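Local coordinates for protein 4-alpha-glucanotransferase (Aquifex aeolicus, PDB 1TZ7) that belongs to the amylomaltase (disproportionating enzyme) family of 4-alpha-glucanotransferases and is built on an eight-stranded parallel beta/alpha-barrel, at residues 52-58 and 491-495; 28-34 and 480-484. All blocks are in the same frame, centred on the assembly; numbering follows the deposited sequence.

Interaction 1. Residues 52-58 and 491-495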
loop_
_atom_site.group_PDB
_atom_site.type_symbol
_atom_site.label_atom_id
_atom_site.label_comp_id
_atom_site.label_asym_id
_atom_site.label_seq_id
_atom_site.Cartn_x
_atom_site.Cartn_y
_atom_site.Cartn_z
ATOM N N PHE A 52 -12.704 -7.773 15.544
ATOM C CA PHE A 52 -13.935 -7.616 14.774
ATOM C C PHE A 52 -13.922 -8.518 13.511
ATOM O O PHE A 52 -14.913 -9.182 13.207
ATOM C CB PHE A 52 -14.119 -6.138 14.390
ATOM C CG PHE A 52 -15.221 -5.892 13.394
ATOM C CD1 PHE A 52 -14.922 -5.622 12.063
ATOM C CD2 PHE A 52 -16.549 -5.908 13.789
ATOM C CE1 PHE A 52 -15.930 -5.386 11.145
ATOM C CE2 PHE A 52 -17.564 -5.671 12.870
ATOM C CZ PHE A 52 -17.249 -5.412 11.546
ATOM N N LEU A 53 -12.794 -8.531 12.797
ATOM C CA LEU A 53 -12.583 -9.473 11.675
ATOM C C LEU A 53 -12.910 -10.895 12.122
ATOM O O LEU A 53 -13.724 -11.576 11.515
ATOM C CB LEU A 53 -11.117 -9.433 11.199
ATOM C CG LEU A 53 -10.658 -8.360 10.193
ATOM C CD1 LEU A 53 -11.093 -8.690 8.792
ATOM C CD2 LEU A 53 -11.147 -7.056 10.567
ATOM N N LYS A 54 -12.251 -11.328 13.188
ATOM C CA LYS A 54 -12.378 -12.696 13.684
ATOM C C LYS A 54 -13.824 -13.020 14.061
ATOM O O LYS A 54 -14.353 -14.062 13.674
ATOM C CB LYS A 54 -11.460 -12.901 14.895
ATOM C CG LYS A 54 -11.468 -14.334 15.468
ATOM C CD LYS A 54 -11.158 -15.373 14.396
ATOM C CE LYS A 54 -10.809 -16.716 15.008
ATOM N NZ LYS A 54 -11.969 -17.317 15.707
ATOM N N GLU A 55 -14.456 -12.124 14.815
ATOM C CA GLU A 55 -15.819 -12.350 15.304
ATOM C C GLU A 55 -16.807 -12.490 14.138
ATOM O O GLU A 55 -17.729 -13.300 14.194
ATOM C CB GLU A 55 -16.260 -11.199 16.232
ATOM C CG GLU A 55 -16.827 -11.664 17.570
ATOM C CD GLU A 55 -18.228 -12.244 17.447
ATOM O OE1 GLU A 55 -18.877 -12.026 16.410
ATOM O OE2 GLU A 55 -18.678 -12.914 18.388
ATOM N N CYS A 56 -16.598 -11.695 13.088
ATOM C CA CYS A 56 -17.473 -11.709 11.910
ATOM C C CYS A 56 -17.246 -12.951 11.042
ATOM O O CYS A 56 -18.152 -13.401 10.350
ATOM C CB CYS A 56 -17.239 -10.450 11.058
ATOM S SG CYS A 56 -17.843 -8.913 11.801
ATOM N N GLY A 57 -16.024 -13.487 11.078
ATOM C CA GLY A 57 -15.651 -14.627 10.244
ATOM C C GLY A 57 -14.792 -14.239 9.033
ATOM O O GLY A 57 -14.571 -15.054 8.133
ATOM N N PHE A 58 -14.317 -12.997 9.009
ATOM C CA PHE A 58 -13.393 -12.551 7.963
ATOM C C PHE A 58 -12.058 -13.262 8.105
ATOM O O PHE A 58 -11.645 -13.604 9.215
ATOM C CB PHE A 58 -13.160 -11.039 8.053
ATOM C CG PHE A 58 -14.308 -10.207 7.548
ATOM C CD1 PHE A 58 -14.566 -10.110 6.186
ATOM C CD2 PHE A 58 -15.112 -9.503 8.430
ATOM C CE1 PHE A 58 -15.617 -9.332 5.714
ATOM C CE2 PHE A 58 -16.167 -8.723 7.963
ATOM C CZ PHE A 58 -16.416 -8.641 6.600
ATOM N N LYS A 491 -21.621 -5.875 13.137
ATOM C CA LYS A 491 -21.041 -7.215 13.209
ATOM C C LYS A 491 -22.078 -8.317 12.949
ATOM O O LYS A 491 -21.796 -9.274 12.240
ATOM C CB LYS A 491 -20.304 -7.432 14.560
ATOM C CG LYS A 491 -21.147 -8.043 15.685
ATOM C CD LYS A 491 -20.810 -9.526 15.897
ATOM C CE LYS A 491 -21.337 -10.036 17.236
ATOM N NZ LYS A 491 -21.472 -11.519 17.257
ATOM N N GLU A 492 -23.274 -8.170 13.509
ATOM C CA GLU A 492 -24.311 -9.204 13.374
ATOM C C GLU A 492 -24.819 -9.274 11.935
ATOM O O GLU A 492 -25.101 -10.352 11.416
ATOM C CB GLU A 492 -25.479 -8.930 14.330
ATOM C CG GLU A 492 -26.053 -10.184 14.974
ATOM C CD GLU A 492 -25.051 -10.890 15.874
ATOM O OE1 GLU A 492 -24.540 -11.962 15.476
ATOM O OE2 GLU A 492 -24.775 -10.373 16.977
ATOM N N PHE A 493 -24.925 -8.116 11.298
ATOM C CA PHE A 493 -25.385 -8.034 9.922
ATOM C C PHE A 493 -24.375 -8.704 8.968
ATOM O O PHE A 493 -24.743 -9.561 8.170
ATOM C CB PHE A 493 -25.621 -6.559 9.533
ATOM C CG PHE A 493 -25.500 -6.286 8.060
ATOM C CD1 PHE A 493 -24.356 -5.675 7.543
ATOM C CD2 PHE A 493 -26.528 -6.626 7.188
ATOM C CE1 PHE A 493 -24.239 -5.416 6.178
ATOM C CE2 PHE A 493 -26.416 -6.369 5.824
ATOM C CZ PHE A 493 -25.266 -5.761 5.322
ATOM N N ILE A 494 -23.111 -8.319 9.069
ATOM C CA ILE A 494 -22.100 -8.804 8.131
ATOM C C ILE A 494 -21.716 -10.270 8.416
ATOM O O ILE A 494 -21.465 -11.036 7.498
ATOM C CB ILE A 494 -20.842 -7.891 8.151
ATOM C CG1 ILE A 494 -19.934 -8.201 6.950
ATOM C CG2 ILE A 494 -20.066 -8.072 9.438
ATOM C CD1 ILE A 494 -20.560 -7.892 5.596
ATOM N N LYS A 495 -21.687 -10.644 9.691
ATOM C CA LYS A 495 -21.432 -12.040 10.078
ATOM C C LYS A 495 -22.449 -12.968 9.429
ATOM O O LYS A 495 -22.085 -13.994 8.851
ATOM C CB LYS A 495 -21.481 -12.195 11.604
ATOM C CG LYS A 495 -21.155 -13.607 12.103
ATOM C CD LYS A 495 -21.172 -13.678 13.633
ATOM C CE LYS A 495 -20.816 -15.077 14.136
ATOM N NZ LYS A 495 -21.351 -15.334 15.502
#
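With SG anti to its carbonyl carbon (chi1 -71°), Cys56 meets CG2 of Ile494. Ile494 has CG1 anti to its own N (chi1 -167°), which turns that branch to Phe58 and leaves CG2 to the sulfur. Cys56 SG lies 3.4 Å from Ile494 CG2. Ile494 CG1 is 3.6 Å from CZ of Phe58, the two side chains crossing at about a right angle. The Phe52 ring carries Cys56 SG over one face, near the rim, and its CE2 is 3.7 Å from Lys491 CB.

A salt bridge flanks these apolar contacts. Lys491 NZ donates to Glu55 OE1 at 2.8 Å, from above the carboxylate plane, and Glu492 joins the network. Lys495 runs extended along the end of helix 44-56, with CG 3.5 Å from Cys56 O. Gly57, at positive phi, ends that helix in a Schellman motif, Phe58 N bonding to Leu53 O.

The two helix segments cross at -52°, their axes 9.7 Å apart. Tyr487 packs edge-to-face with Phe52. Phe52 and Phe58 also touch Ile26 of barrel strand 23-27. Helix 491-500 packs on the C-terminal end of helix 44-56, outside the barrel.

Interaction 2. Residues 28-34 and 480-484; sequences LHVTSLP and RWRIK
Leu28 meets Ile483 and Trp481 through its CD1 methyl, which is 3.8 Å from Ile483 CD1 and 3.9 Å from Trp481 CZ3. Both side chains cross that of Leu28 at about a right angle, and Met457 touches all three.

Thr31 reaches the other segment through a water. The water accepts from Thr31 OG1 and donates to Trp481 O. Thr31 O lies 2.9 Å from Arg482 CD, near the guanidinium plane, but forms no hydrogen bond to that group.

Ser32 bonds twice. Its chi1 of -61° sets OG beside the backbone N, and OG donates to Trp481 O at 2.8 Å, tilted from the carbonyl plane. Ser32 O accepts from Ile483 N at 2.8 Å, in the carbonyl plane, with an N-H...O angle of 155°.

Leu33 O receives a weak bond from Arg482 NH2 (3.0 Å, 129°). Arg482 is bent at chi2 and chi3; its NE donates to Gly113 O and NH2 also to Ser35 O.

Pro34 closes the segment, its CB 3.5 Å from Ile483 O.

The contact is buried, and most of its polar links end on backbone carbonyls. Trp481 O takes two donors, Ser32 OG and the water. The guanidinium is spread over carbonyls of separate loops. These bonds tie together two segments that do not pair as strands with each other, joining the loop after strand 23-27 to the one before helix 491-500.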
loop_
_atom_site.group_PDB
_atom_site.type_symbol
_atom_site.label_atom_id
_atom_site.label_comp_id
_atom_site.label_asym_id
_atom_site.label_seq_id
_atom_site.Cartn_x
_atom_site.Cartn_y
_atom_site.Cartn_z
ATOM N N LEU A 28 -8.830 -1.791 4.594
ATOM C CA LEU A 28 -8.747 -0.701 5.560
ATOM C C LEU A 28 -7.289 -0.395 5.873
ATOM O O LEU A 28 -6.577 -1.233 6.414
ATOM C CB LEU A 28 -9.480 -1.079 6.854
ATOM C CG LEU A 28 -9.432 -0.029 7.973
ATOM C CD1 LEU A 28 -10.322 1.159 7.628
ATOM C CD2 LEU A 28 -9.847 -0.644 9.302
ATOM N N HIS A 29 -6.850 0.803 5.527
ATOM C CA HIS A 29 -5.488 1.233 5.820
ATOM C C HIS A 29 -5.335 1.564 7.292
ATOM O O HIS A 29 -6.287 2.002 7.950
ATOM C CB HIS A 29 -5.138 2.449 4.983
ATOM C CG HIS A 29 -3.678 2.788 4.967
ATOM N ND1 HIS A 29 -2.700 1.874 4.640
ATOM C CD2 HIS A 29 -3.033 3.954 5.210
ATOM C CE1 HIS A 29 -1.517 2.463 4.691
ATOM N NE2 HIS A 29 -1.693 3.723 5.036
ATOM N N VAL A 30 -4.132 1.357 7.804
ATOM C CA VAL A 30 -3.847 1.571 9.216
ATOM C C VAL A 30 -4.236 2.992 9.661
ATOM O O VAL A 30 -4.725 3.181 10.764
ATOM C CB VAL A 30 -2.342 1.313 9.529
ATOM C CG1 VAL A 30 -2.031 1.629 10.978
ATOM C CG2 VAL A 30 -1.968 -0.153 9.207
ATOM N N THR A 31 -4.018 3.980 8.786
ATOM C CA THR A 31 -4.280 5.391 9.134
ATOM C C THR A 31 -5.750 5.623 9.456
ATOM O O THR A 31 -6.083 6.512 10.231
ATOM C CB THR A 31 -3.856 6.338 7.984
ATOM O OG1 THR A 31 -4.540 5.982 6.775
ATOM C CG2 THR A 31 -2.374 6.181 7.650
ATOM N N SER A 32 -6.625 4.821 8.849
ATOM C CA SER A 32 -8.073 5.009 8.976
ATOM C C SER A 32 -8.629 4.482 10.310
ATOM O O SER A 32 -9.772 4.771 10.665
ATOM C CB SER A 32 -8.800 4.333 7.809
ATOM O OG SER A 32 -8.406 4.896 6.577
ATOM N N LEU A 33 -7.816 3.719 11.040
ATOM C CA LEU A 33 -8.190 3.254 12.394
ATOM C C LEU A 33 -8.477 4.457 13.296
ATOM O O LEU A 33 -7.802 5.483 13.197
ATOM C CB LEU A 33 -7.048 2.433 13.011
ATOM C CG LEU A 33 -7.013 0.889 12.944
ATOM C CD1 LEU A 33 -8.214 0.194 12.354
ATOM C CD2 LEU A 33 -5.676 0.307 12.471
ATOM N N PRO A 34 -9.478 4.331 14.179
ATOM C CA PRO A 34 -9.891 5.440 15.053
ATOM C C PRO A 34 -9.039 5.581 16.336
ATOM O O PRO A 34 -9.590 5.677 17.433
ATOM C CB PRO A 34 -11.334 5.074 15.407
ATOM C CG PRO A 34 -11.355 3.573 15.401
ATOM C CD PRO A 34 -10.307 3.127 14.387
ATOM N N ARG A 480 -6.795 10.751 3.915
ATOM C CA ARG A 480 -7.126 11.378 5.173
ATOM C C ARG A 480 -8.308 10.697 5.896
ATOM O O ARG A 480 -8.491 10.896 7.089
ATOM C CB ARG A 480 -7.420 12.871 4.956
ATOM C CG ARG A 480 -6.236 13.644 4.288
ATOM C CD ARG A 480 -6.254 15.160 4.501
ATOM N NE ARG A 480 -5.528 15.530 5.654
ATOM C CZ ARG A 480 -4.431 16.294 5.742
ATOM N NH1 ARG A 480 -4.003 16.529 6.944
ATOM N NH2 ARG A 480 -3.724 16.746 4.693
ATOM N N TRP A 481 -9.101 9.899 5.177
ATOM C CA TRP A 481 -10.332 9.356 5.769
ATOM C C TRP A 481 -10.031 8.450 6.943
ATOM O O TRP A 481 -9.138 7.613 6.877
ATOM C CB TRP A 481 -11.166 8.579 4.756
ATOM C CG TRP A 481 -12.379 7.957 5.414
ATOM C CD1 TRP A 481 -13.522 8.601 5.802
ATOM C CD2 TRP A 481 -12.546 6.587 5.797
ATOM N NE1 TRP A 481 -14.395 7.711 6.387
ATOM C CE2 TRP A 481 -13.821 6.467 6.395
ATOM C CE3 TRP A 481 -11.750 5.435 5.687
ATOM C CZ2 TRP A 481 -14.314 5.253 6.877
ATOM C CZ3 TRP A 481 -12.244 4.236 6.167
ATOM C CH2 TRP A 481 -13.513 4.156 6.756
ATOM N N ARG A 482 -10.798 8.614 8.017
ATOM C CA ARG A 482 -10.728 7.715 9.165
ATOM C C ARG A 482 -12.119 7.295 9.602
ATOM O O ARG A 482 -13.096 8.030 9.413
ATOM C CB ARG A 482 -10.018 8.402 10.338
ATOM C CG ARG A 482 -8.591 8.826 10.046
ATOM C CD ARG A 482 -7.664 8.730 11.250
ATOM N NE ARG A 482 -8.022 9.679 12.301
ATOM C CZ ARG A 482 -7.848 9.462 13.605
ATOM N NH1 ARG A 482 -8.205 10.387 14.477
ATOM N NH2 ARG A 482 -7.319 8.319 14.037
ATOM N N ILE A 483 -12.205 6.113 10.190
ATOM C CA ILE A 483 -13.395 5.693 10.914
ATOM C C ILE A 483 -13.674 6.665 12.047
ATOM O O ILE A 483 -12.775 6.987 12.829
ATOM C CB ILE A 483 -13.192 4.257 11.485
ATOM C CG1 ILE A 483 -13.047 3.245 10.345
ATOM C CG2 ILE A 483 -14.351 3.870 12.389
ATOM C CD1 ILE A 483 -12.369 1.933 10.769
ATOM N N LYS A 484 -14.926 7.134 12.131
ATOM C CA LYS A 484 -15.351 8.055 13.194
ATOM C C LYS A 484 -16.475 7.449 14.061
ATOM O O LYS A 484 -16.870 8.034 15.070
ATOM C CB LYS A 484 -15.845 9.378 12.586
ATOM C CG LYS A 484 -14.788 10.147 11.807
ATOM C CD LYS A 484 -15.416 11.292 10.999
ATOM C CE LYS A 484 -14.603 11.613 9.750
ATOM N NZ LYS A 484 -14.713 10.543 8.714
HETATM O O HOH W 1 -6.489 7.839 6.753
#

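Overall arrangement
Both contacts join the start of the barrel to the C-terminal part of the chain. Interaction 2 uses the loop between strand 23-27 and helix 44-56; interaction 1 uses the far end of that helix. Their other segments precede and begin helix 491-500. The contact centres are about 18 Å apart, without touching. Interaction 2 is the deeper, its centre about 14 Å from the chain centre against about 24 Å for interaction 1, and none of its touching residues is exposed. Loop meets loop there through hydrogen bonds to backbone carbonyls and an apolar cluster. Interaction 1 is partly buried and pairs helices, with apolar packing and a charged network where Glu55 and Glu492 are exposed.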